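Local coordinates for protein methyltransferase type 12 (Clostridium thermocellum, PDB 3JWG) that probably transfers methyl groups from S-adenosyl-L-methionine to the 2'-hydroxyl of the 3'-terminal nucleotide of small RNAs, through this methyltransferase domain of a bacterial Hen1, at residues E113-D116 against E117-Q121; Q121-E124 against K125-E129; V65-R68 against A69-R72. All coordinates share one frame; numbering follows the deposited sequence.

Contact 1: E113-D116 against E117-Q121; sequences EHLD and ENRLQ
D116 reaches over the first turn of helix 117-131 and supplies an acceptor to the backbone of R119. OD1 of D116 receives the N-H of R119 at 2.9 Å, with an N-H...O angle of 178°. The approach runs nearly in line with the C-O bond, so the bond is almost straight at both ends. Placing CG between the backbone N and the carbonyl carbon (chi1 53°) turns the carboxylate back over these amides. The carbonyl of the same residue takes the next amide: L120 N lies 2.9 Å from D116 O, at an angle of 158°. D116 is thus a helix N-cap, here at the end of the loop that follows strand 105-109 in the Rossmann-like methyltransferase fold. L115, just before the cap, packs its CB 4.1 Å from CB of L120, the N'-N4 pairing of a hydrophobic staple. L120 also touches I112 and W166. The second carboxylate oxygen, OD2 of D116, is 4.1 Å from NE of R119 but well off the guanidinium plane, so attraction there is one of charge without a directed N-H.

Contact 2: Q121-E124 against K125-E129; sequences QAFE and KVLFE
F123 and L127 meet one helical turn apart, with CD2 of the leucine 3.8 Å from CE2 of the F123 ring and 4.1 Å from its CZ. Four residues apart, they lie on one flank of the helix, and the trans chi1 of both (about 180°) sends each chain beside its own carbonyl carbon; they approach at a slant. L127 also serves its neighbour: its CG stands 3.9 Å above the ring centre of F128, on one face.

The four backbone bonds across the contact are i to i+4. L127 N to F123 O and F128 N to E124 O are both 2.8 Å, whereas K125 N to Q121 O stretches to 3.3 Å. V126 N gives the straightest bond, 172° at A122 O, with the donor in the carbonyl plane. The helix widens into a pi-type turn at 126-129, overlapping the last of them.

The polar end of E124 has its partner elsewhere: OE2 is hydrogen-bonded to W174 NE1, which satisfies that buried oxygen.

Helix 117-131 is the connecting helix of the beta-alpha-beta unit between strands 105-109 and 135-141. F123 and L127 pack on V108, L127 reaches A106 as well, and both L127 and F128 rest on V136. On another flank, E124 and F128 touch V178 of helix 168-182, while K125 and E129 touch Y182.

Contact 3: V65-R68 against A69-R72; sequences VLER and AKDR
The carboxylate of E67 is the flat group that K70 meets, and the lysine comes at it from outside its plane: CD of K70 lies beneath OE2 at a tight 3.0 Å. The ammonium is on that same side but farther, with K70 NZ 4.1 Å from E67 OE1, so the aliphatic chain does the touching. Two torsions explain this. E67 bends at chi2 (57°) to fold its acid toward the lysine, and K70 adopts the uncommon helical chi1 of 47°, which sets CG tightly against two carbonyls, 3.0 Å from E67 O and 3.1 Å from L66 O.

The backbone bonds run i to i+4 along most of helix 63-73. R72 N to R68 O is 2.8 Å, but D71 N to E67 O is longer at 3.2 Å and bent to 143°, at the carbonyl against which the lysine CG is pressed. V65 and the buried L66 touch D60 of strand 55-60, which precedes this helix in the Rossmann-like fold, and R72 bonds S45 OG through NH1.

Since E67 and K70 stop short of a salt bridge, their opposite charges probably add only weak attraction to a helix held mainly by its backbone.

Contacts 1 and 2 are successive parts of one element, sharing Q121 on helix 117-131 and touching where CD1 of L115 packs 3.8 Å from CB of F123. Contact 1 opens that helix at the surface, so its chemistry is polar capping with a small apolar pairing; contact 2, partly buried and with more buried residues than the others, relies on aromatic and aliphatic side chains between sheet and helix 168-182. Contact 3 belongs to helix 63-73, about 24 to 25 Å away between centres, with L66 and A69 buried, E67 and K70 on a partly exposed side, and R72 bonded to S45. Each contact has its nearest side chain about 9 to 11 Å from the bound magnesium.

Contact 1: E113-D116 against E117-Q121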
loop_
_atom_site.group_PDB
_atom_site.type_symbol
_atom_site.label_atom_id
_atom_site.label_comp_id
_atom_site.label_asym_id
_atom_site.label_seq_id
_atom_site.Cartn_x
_atom_site.Cartn_y
_atom_site.Cartn_z
ATOM N N GLU A 113 -2.448 9.574 2.229
ATOM C CA GLU A 113 -3.436 10.641 2.352
ATOM C C GLU A 113 -3.737 10.993 3.814
ATOM O O GLU A 113 -4.457 11.949 4.084
ATOM C CB GLU A 113 -4.736 10.261 1.631
ATOM C CG GLU A 113 -5.444 9.048 2.213
ATOM C CD GLU A 113 -4.993 7.736 1.591
ATOM O OE1 GLU A 113 -3.883 7.680 1.015
ATOM O OE2 GLU A 113 -5.754 6.755 1.691
ATOM N N HIS A 114 -3.182 10.229 4.754
ATOM C CA HIS A 114 -3.403 10.485 6.182
ATOM C C HIS A 114 -2.198 11.103 6.889
ATOM O O HIS A 114 -2.266 11.417 8.074
ATOM C CB HIS A 114 -3.753 9.182 6.909
ATOM C CG HIS A 114 -5.002 8.531 6.415
ATOM N ND1 HIS A 114 -6.227 9.164 6.433
ATOM C CD2 HIS A 114 -5.223 7.298 5.901
ATOM C CE1 HIS A 114 -7.147 8.347 5.953
ATOM N NE2 HIS A 114 -6.565 7.208 5.623
ATOM N N LEU A 115 -1.099 11.283 6.165
ATOM C CA LEU A 115 0.121 11.822 6.761
ATOM C C LEU A 115 0.315 13.318 6.550
ATOM O O LEU A 115 0.074 13.826 5.461
ATOM C CB LEU A 115 1.337 11.083 6.191
ATOM C CG LEU A 115 1.284 9.551 6.258
ATOM C CD1 LEU A 115 2.524 8.953 5.598
ATOM C CD2 LEU A 115 1.191 9.111 7.715
ATOM N N ASP A 116 0.750 14.026 7.593
ATOM C CA ASP A 116 1.010 15.456 7.443
ATOM C C ASP A 116 2.365 15.581 6.755
ATOM O O ASP A 116 3.031 14.573 6.500
ATOM C CB ASP A 116 1.025 16.181 8.802
ATOM C CG ASP A 116 1.967 15.544 9.808
ATOM O OD1 ASP A 116 3.130 15.260 9.459
ATOM O OD2 ASP A 116 1.540 15.337 10.967
ATOM N N GLU A 117 2.772 16.810 6.454
ATOM C CA GLU A 117 4.033 17.065 5.765
ATOM C C GLU A 117 5.248 16.367 6.375
ATOM O O GLU A 117 6.011 15.712 5.659
ATOM C CB GLU A 117 4.291 18.569 5.692
ATOM C CG GLU A 117 5.438 18.950 4.773
ATOM C CD GLU A 117 5.682 20.452 4.728
ATOM O OE1 GLU A 117 6.039 21.037 5.775
ATOM O OE2 GLU A 117 5.512 21.047 3.643
ATOM N N ASN A 118 5.437 16.505 7.683
ATOM C CA ASN A 118 6.580 15.875 8.342
ATOM C C ASN A 118 6.555 14.354 8.252
ATOM O O ASN A 118 7.557 13.736 7.893
ATOM C CB ASN A 118 6.658 16.276 9.822
ATOM C CG ASN A 118 7.694 15.461 10.590
ATOM O OD1 ASN A 118 8.869 15.423 10.220
ATOM N ND2 ASN A 118 7.261 14.802 11.657
ATOM N N ARG A 119 5.421 13.745 8.587
ATOM C CA ARG A 119 5.329 12.288 8.543
ATOM C C ARG A 119 5.448 11.732 7.128
ATOM O O ARG A 119 6.017 10.660 6.925
ATOM C CB ARG A 119 4.021 11.810 9.169
ATOM C CG ARG A 119 3.949 11.954 10.678
ATOM C CD ARG A 119 2.922 10.967 11.197
ATOM N NE ARG A 119 2.092 11.500 12.269
ATOM C CZ ARG A 119 0.875 11.040 12.542
ATOM N NH1 ARG A 119 0.373 10.050 11.810
ATOM N NH2 ARG A 119 0.166 11.561 13.538
ATOM N N LEU A 120 4.911 12.455 6.151
ATOM C CA LEU A 120 4.985 12.009 4.760
ATOM C C LEU A 120 6.436 11.991 4.290
ATOM O O LEU A 120 6.882 11.027 3.674
ATOM C CB LEU A 120 4.171 12.934 3.855
ATOM C CG LEU A 120 4.230 12.635 2.354
ATOM C CD1 LEU A 120 3.722 11.216 2.089
ATOM C CD2 LEU A 120 3.389 13.662 1.597
ATOM N N GLN A 121 7.175 13.058 4.584
ATOM C CA GLN A 121 8.573 13.124 4.179
ATOM C C GLN A 121 9.373 12.005 4.854
ATOM O O GLN A 121 10.210 11.354 4.228
ATOM C CB GLN A 121 9.156 14.506 4.521
ATOM C CG GLN A 121 8.618 15.620 3.608
ATOM C CD GLN A 121 9.169 17.003 3.937
ATOM O OE1 GLN A 121 10.382 17.209 3.975
ATOM N NE2 GLN A 121 8.274 17.957 4.165
#

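Contact 2: Q121-E124 against K125-E129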
loop_
_atom_site.group_PDB
_atom_site.type_symbol
_atom_site.label_atom_id
_atom_site.label_comp_id
_atom_site.label_asym_id
_atom_site.label_seq_id
_atom_site.Cartn_x
_atom_site.Cartn_y
_atom_site.Cartn_z
ATOM N N GLN A 121 7.175 13.058 4.584
ATOM C CA GLN A 121 8.573 13.124 4.179
ATOM C C GLN A 121 9.373 12.005 4.854
ATOM O O GLN A 121 10.210 11.354 4.228
ATOM C CB GLN A 121 9.156 14.506 4.521
ATOM C CG GLN A 121 8.618 15.620 3.608
ATOM C CD GLN A 121 9.169 17.003 3.937
ATOM O OE1 GLN A 121 10.382 17.209 3.975
ATOM N NE2 GLN A 121 8.274 17.957 4.165
ATOM N N ALA A 122 9.100 11.767 6.132
ATOM C CA ALA A 122 9.787 10.711 6.860
ATOM C C ALA A 122 9.434 9.358 6.233
ATOM O O ALA A 122 10.310 8.523 6.005
ATOM C CB ALA A 122 9.380 10.740 8.331
ATOM N N PHE A 123 8.150 9.150 5.946
ATOM C CA PHE A 123 7.697 7.902 5.344
ATOM C C PHE A 123 8.332 7.672 3.966
ATOM O O PHE A 123 8.651 6.536 3.606
ATOM C CB PHE A 123 6.170 7.888 5.221
ATOM C CG PHE A 123 5.623 6.619 4.615
ATOM C CD1 PHE A 123 5.738 5.405 5.285
ATOM C CD2 PHE A 123 5.008 6.639 3.367
ATOM C CE1 PHE A 123 5.245 4.224 4.723
ATOM C CE2 PHE A 123 4.510 5.466 2.791
ATOM C CZ PHE A 123 4.627 4.256 3.468
ATOM N N GLU A 124 8.505 8.745 3.195
ATOM C CA GLU A 124 9.117 8.649 1.870
ATOM C C GLU A 124 10.524 8.063 1.979
ATOM O O GLU A 124 10.912 7.202 1.188
ATOM C CB GLU A 124 9.209 10.033 1.215
ATOM C CG GLU A 124 7.872 10.691 0.910
ATOM C CD GLU A 124 8.033 12.104 0.372
ATOM O OE1 GLU A 124 9.169 12.624 0.377
ATOM O OE2 GLU A 124 7.022 12.695 -0.055
ATOM N N LYS A 125 11.296 8.550 2.949
ATOM C CA LYS A 125 12.653 8.050 3.153
ATOM C C LYS A 125 12.587 6.575 3.518
ATOM O O LYS A 125 13.294 5.745 2.939
ATOM C CB LYS A 125 13.355 8.808 4.282
ATOM C CG LYS A 125 13.720 10.244 3.970
ATOM C CD LYS A 125 14.526 10.839 5.118
ATOM C CE LYS A 125 14.898 12.292 4.866
ATOM N NZ LYS A 125 15.658 12.856 6.028
ATOM N N VAL A 126 11.736 6.253 4.486
ATOM C CA VAL A 126 11.579 4.868 4.924
ATOM C C VAL A 126 11.230 3.950 3.751
ATOM O O VAL A 126 11.760 2.838 3.622
ATOM C CB VAL A 126 10.455 4.738 5.983
ATOM C CG1 VAL A 126 10.196 3.261 6.290
ATOM C CG2 VAL A 126 10.845 5.480 7.253
ATOM N N LEU A 127 10.342 4.430 2.893
ATOM C CA LEU A 127 9.891 3.650 1.754
ATOM C C LEU A 127 10.884 3.510 0.604
ATOM O O LEU A 127 11.232 2.394 0.211
ATOM C CB LEU A 127 8.577 4.241 1.226
ATOM C CG LEU A 127 7.902 3.583 0.019
ATOM C CD1 LEU A 127 7.770 2.082 0.223
ATOM C CD2 LEU A 127 6.534 4.217 -0.183
ATOM N N PHE A 128 11.343 4.636 0.072
ATOM C CA PHE A 128 12.247 4.619 -1.071
ATOM C C PHE A 128 13.744 4.563 -0.781
ATOM O O PHE A 128 14.532 4.256 -1.675
ATOM C CB PHE A 128 11.945 5.821 -1.970
ATOM C CG PHE A 128 10.525 5.853 -2.477
ATOM C CD1 PHE A 128 10.085 4.917 -3.410
ATOM C CD2 PHE A 128 9.624 6.806 -2.003
ATOM C CE1 PHE A 128 8.763 4.927 -3.862
ATOM C CE2 PHE A 128 8.302 6.826 -2.447
ATOM C CZ PHE A 128 7.870 5.884 -3.378
ATOM N N GLU A 129 14.142 4.848 0.453
ATOM C CA GLU A 129 15.562 4.803 0.790
ATOM C C GLU A 129 15.889 3.631 1.711
ATOM O O GLU A 129 16.839 2.896 1.463
ATOM C CB GLU A 129 16.003 6.115 1.441
ATOM C CG GLU A 129 17.509 6.257 1.584
ATOM C CD GLU A 129 17.908 7.522 2.316
ATOM O OE1 GLU A 129 17.562 8.626 1.843
ATOM O OE2 GLU A 129 18.572 7.409 3.370
#

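Contact 3: V65-R68 against A69-R72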
loop_
_atom_site.group_PDB
_atom_site.type_symbol
_atom_site.label_atom_id
_atom_site.label_comp_id
_atom_site.label_asym_id
_atom_site.label_seq_id
_atom_site.Cartn_x
_atom_site.Cartn_y
_atom_site.Cartn_z
ATOM N N VAL A 65 -4.780 -2.499 15.991
ATOM C CA VAL A 65 -5.096 -2.911 14.628
ATOM C C VAL A 65 -4.439 -4.246 14.296
ATOM O O VAL A 65 -5.088 -5.159 13.786
ATOM C CB VAL A 65 -4.623 -1.865 13.601
ATOM C CG1 VAL A 65 -4.959 -2.336 12.193
ATOM C CG2 VAL A 65 -5.282 -0.520 13.883
ATOM N N LEU A 66 -3.147 -4.353 14.586
ATOM C CA LEU A 66 -2.411 -5.579 14.317
ATOM C C LEU A 66 -3.032 -6.763 15.040
ATOM O O LEU A 66 -3.025 -7.884 14.533
ATOM C CB LEU A 66 -0.945 -5.416 14.725
ATOM C CG LEU A 66 -0.134 -4.514 13.791
ATOM C CD1 LEU A 66 1.240 -4.258 14.378
ATOM C CD2 LEU A 66 -0.020 -5.175 12.422
ATOM N N GLU A 67 -3.584 -6.503 16.223
ATOM C CA GLU A 67 -4.223 -7.544 17.018
ATOM C C GLU A 67 -5.502 -7.990 16.313
ATOM O O GLU A 67 -5.865 -9.164 16.331
ATOM C CB GLU A 67 -4.548 -7.004 18.412
ATOM C CG GLU A 67 -4.539 -8.060 19.498
ATOM C CD GLU A 67 -3.210 -8.789 19.582
ATOM O OE1 GLU A 67 -2.161 -8.111 19.659
ATOM O OE2 GLU A 67 -3.211 -10.038 19.576
ATOM N N ARG A 68 -6.182 -7.040 15.684
ATOM C CA ARG A 68 -7.406 -7.335 14.957
ATOM C C ARG A 68 -7.049 -8.097 13.690
ATOM O O ARG A 68 -7.763 -9.012 13.283
ATOM C CB ARG A 68 -8.126 -6.040 14.583
ATOM C CG ARG A 68 -8.547 -5.203 15.771
ATOM C CD ARG A 68 -8.943 -3.810 15.319
ATOM N NE ARG A 68 -9.324 -2.955 16.437
ATOM C CZ ARG A 68 -9.549 -1.649 16.330
ATOM N NH1 ARG A 68 -9.426 -1.051 15.152
ATOM N NH2 ARG A 68 -9.900 -0.945 17.397
ATOM N N ALA A 69 -5.942 -7.709 13.066
ATOM C CA ALA A 69 -5.496 -8.366 11.845
ATOM C C ALA A 69 -5.230 -9.840 12.119
ATOM O O ALA A 69 -5.759 -10.708 11.429
ATOM C CB ALA A 69 -4.231 -7.692 11.312
ATOM N N LYS A 70 -4.419 -10.124 13.133
ATOM C CA LYS A 70 -4.100 -11.510 13.457
ATOM C C LYS A 70 -5.349 -12.320 13.788
ATOM O O LYS A 70 -5.411 -13.515 13.507
ATOM C CB LYS A 70 -3.083 -11.579 14.603
ATOM C CG LYS A 70 -3.381 -10.687 15.789
ATOM C CD LYS A 70 -2.246 -10.747 16.810
ATOM C CE LYS A 70 -0.918 -10.301 16.203
ATOM N NZ LYS A 70 0.195 -10.309 17.197
ATOM N N ASP A 71 -6.348 -11.668 14.369
ATOM C CA ASP A 71 -7.586 -12.359 14.700
ATOM C C ASP A 71 -8.384 -12.604 13.425
ATOM O O ASP A 71 -8.940 -13.682 13.226
ATOM C CB ASP A 71 -8.416 -11.538 15.688
ATOM C CG ASP A 71 -9.703 -12.237 16.083
ATOM O OD1 ASP A 71 -9.644 -13.438 16.430
ATOM O OD2 ASP A 71 -10.771 -11.589 16.053
ATOM N N ARG A 72 -8.426 -11.599 12.557
ATOM C CA ARG A 72 -9.149 -11.714 11.298
ATOM C C ARG A 72 -8.481 -12.720 10.361
ATOM O O ARG A 72 -9.150 -13.421 9.605
ATOM C CB ARG A 72 -9.231 -10.348 10.616
ATOM C CG ARG A 72 -9.792 -10.415 9.216
ATOM C CD ARG A 72 -9.874 -9.050 8.562
ATOM N NE ARG A 72 -10.240 -9.184 7.156
ATOM C CZ ARG A 72 -9.509 -9.840 6.260
ATOM N NH1 ARG A 72 -8.372 -10.413 6.630
ATOM N NH2 ARG A 72 -9.918 -9.937 5.001
#